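PDB 2HNK: SAM-dependent O-methyltransferase from Leptospira interrogans, which probably transfers the methyl group of S-adenosylmethionine to a hydroxyl oxygen of an acceptor substrate, leaving S-adenosyl-L-homocysteine. Local coordinates for residues G68-G72 with W97-A101. Sequence-based numbering, arbitrary orientation.
Sequences GTFTG and WTNVA. With SAH (S-adenosyl-L-homocysteine), chain O.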
loop_
_atom_site.group_PDB
_atom_site.type_symbol
_atom_site.label_atom_id
_atom_site.label_comp_id
_atom_site.label_asym_id
_atom_site.label_seq_id
_atom_site.Cartn_x
_atom_site.Cartn_y
_atom_site.Cartn_z
ATOM N N GLY C 68 12.204 -7.876 13.968
ATOM C CA GLY C 68 13.131 -6.753 14.045
ATOM C C GLY C 68 12.422 -5.498 14.497
ATOM O O GLY C 68 11.723 -4.836 13.712
ATOM N N THR C 69 12.628 -5.162 15.764
ATOM C CA THR C 69 11.871 -4.112 16.438
ATOM C C THR C 69 12.668 -2.854 16.760
ATOM O O THR C 69 12.126 -1.749 16.673
ATOM C CB THR C 69 11.192 -4.684 17.704
ATOM O OG1 THR C 69 10.188 -5.605 17.277
ATOM C CG2 THR C 69 10.540 -3.597 18.556
ATOM N N PHE C 70 13.936 -3.023 17.149
ATOM C CA PHE C 70 14.823 -1.889 17.458
ATOM C C PHE C 70 14.166 -1.006 18.524
ATOM O O PHE C 70 13.602 -1.541 19.488
ATOM C CB PHE C 70 15.177 -1.133 16.164
ATOM C CG PHE C 70 16.295 -0.124 16.305
ATOM C CD1 PHE C 70 17.406 -0.380 17.112
ATOM C CD2 PHE C 70 16.247 1.070 15.596
ATOM C CE1 PHE C 70 18.438 0.555 17.226
ATOM C CE2 PHE C 70 17.274 2.007 15.706
ATOM C CZ PHE C 70 18.370 1.752 16.522
ATOM N N THR C 71 14.204 0.319 18.357
ATOM C CA THR C 71 13.658 1.234 19.372
ATOM C C THR C 71 12.132 1.416 19.283
ATOM O O THR C 71 11.543 2.188 20.050
ATOM C CB THR C 71 14.368 2.603 19.364
ATOM O OG1 THR C 71 14.363 3.139 18.034
ATOM C CG2 THR C 71 15.807 2.470 19.859
ATOM N N GLY C 72 11.512 0.726 18.327
ATOM C CA GLY C 72 10.075 0.498 18.337
ATOM C C GLY C 72 9.127 1.328 17.487
ATOM O O GLY C 72 7.910 1.185 17.641
ATOM N N TRP C 97 17.488 -2.112 23.241
ATOM C CA TRP C 97 16.686 -1.326 22.304
ATOM C C TRP C 97 15.202 -1.518 22.495
ATOM O O TRP C 97 14.435 -0.570 22.352
ATOM C CB TRP C 97 17.080 -1.618 20.865
ATOM C CG TRP C 97 18.445 -1.122 20.551
ATOM C CD1 TRP C 97 19.073 -0.033 21.102
ATOM C CD2 TRP C 97 19.357 -1.674 19.601
ATOM N NE1 TRP C 97 20.326 0.118 20.554
ATOM C CE2 TRP C 97 20.523 -0.872 19.625
ATOM C CE3 TRP C 97 19.299 -2.757 18.718
ATOM C CZ2 TRP C 97 21.626 -1.130 18.809
ATOM C CZ3 TRP C 97 20.400 -3.015 17.901
ATOM C CH2 TRP C 97 21.550 -2.202 17.957
ATOM N N THR C 98 14.796 -2.734 22.844
ATOM C CA THR C 98 13.390 -2.984 23.108
ATOM C C THR C 98 12.954 -2.398 24.454
ATOM O O THR C 98 11.756 -2.200 24.686
ATOM C CB THR C 98 12.997 -4.477 22.947
ATOM O OG1 THR C 98 13.723 -5.281 23.883
ATOM C CG2 THR C 98 13.294 -4.950 21.521
ATOM N N ASN C 99 13.927 -2.087 25.317
ATOM C CA ASN C 99 13.658 -1.283 26.508
ATOM C C ASN C 99 13.245 0.150 26.163
ATOM O O ASN C 99 12.398 0.737 26.858
ATOM C CB ASN C 99 14.843 -1.295 27.484
ATOM C CG ASN C 99 14.916 -2.573 28.300
ATOM O OD1 ASN C 99 13.937 -3.304 28.404
ATOM N ND2 ASN C 99 16.082 -2.849 28.880
ATOM N N VAL C 100 13.837 0.705 25.102
ATOM C CA VAL C 100 13.401 1.999 24.562
ATOM C C VAL C 100 12.012 1.856 23.929
ATOM O O VAL C 100 11.129 2.671 24.183
ATOM C CB VAL C 100 14.393 2.588 23.521
ATOM C CG1 VAL C 100 13.932 3.999 23.056
ATOM C CG2 VAL C 100 15.808 2.633 24.082
ATOM N N ALA C 101 11.820 0.807 23.125
ATOM C CA ALA C 101 10.514 0.516 22.527
ATOM C C ALA C 101 9.400 0.499 23.576
ATOM O O ALA C 101 8.423 1.230 23.442
ATOM C CB ALA C 101 10.551 -0.793 21.755
HETATM N N SAH O . 11.476 -1.931 12.887
HETATM C CA SAH O . 12.498 -1.035 13.511
HETATM C CB SAH O . 13.835 -1.178 12.784
HETATM C CG SAH O . 14.462 -2.571 12.893
HETATM S SD SAH O . 16.262 -2.438 12.914
HETATM C C SAH O . 12.064 0.438 13.597
HETATM O O SAH O . 12.752 1.271 14.195
HETATM O OXT SAH O . 11.021 0.833 13.080
HETATM C "C5'" SAH O . 16.546 -4.221 13.071
HETATM C "C4'" SAH O . 16.402 -4.786 14.480
HETATM O "O4'" SAH O . 16.395 -6.196 14.398
HETATM C "C3'" SAH O . 17.550 -4.402 15.398
HETATM O "O3'" SAH O . 17.015 -3.836 16.572
HETATM C "C2'" SAH O . 18.264 -5.692 15.747
HETATM O "O2'" SAH O . 18.590 -5.728 17.121
HETATM C "C1'" SAH O . 17.228 -6.755 15.396
HETATM N N9 SAH O . 17.813 -8.042 14.958
HETATM C C8 SAH O . 19.019 -8.276 14.336
HETATM N N7 SAH O . 19.152 -9.610 14.130
HETATM C C5 SAH O . 18.047 -10.234 14.605
HETATM C C6 SAH O . 17.653 -11.571 14.658
HETATM N N6 SAH O . 18.431 -12.532 14.175
HETATM N N1 SAH O . 16.438 -11.905 15.228
HETATM C C2 SAH O . 15.609 -10.922 15.738
HETATM N N3 SAH O . 16.003 -9.598 15.684
HETATM C C4 SAH O . 17.201 -9.259 15.132
#
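The glycine-containing loop after the first strand of the Rossmann-like methyltransferase fold, G68-G72, packs against helix 95-107 beside the ribose of S-adenosyl-L-homocysteine, and F70 and W97 join the two in an edge-to-face stack. The CD1-CE1 edge of F70 enters over one face of the indole; F70 CE1 lies 3.4 Å from W97 CD2, and the planes stand at 83°. With CG anti to its backbone N (chi1 -168°), the F70 ring swings back toward the helix although its CB sets off away from it. T71 CG2 lies over a face of that same ring and also meets V100 CB at 3.9 Å, the two side chains running alongside each other, while T71 OG1 bonds to T34 of helix 25-35. The backbones approach without a conventional hydrogen bond: T71 CA points its hydrogen almost straight at W97 O (3.6 Å), and A101 CA sits 3.2 Å from T71 O. In the type II' turn from T69 to G72, G72 CA lies 3.7 Å from A101 CB. On the ligand side, G68 O accepts a bond from the SAH amino N (3.0 Å), and W97 CE3 comes within 3.3 Å of SAH O3'. Loop and helix thus meet through apolar and CH-mediated contacts, while the backbone N of T69 and F70 and the O of G68 turn their bonds to D92, itself bonded to SAH, and the ligand.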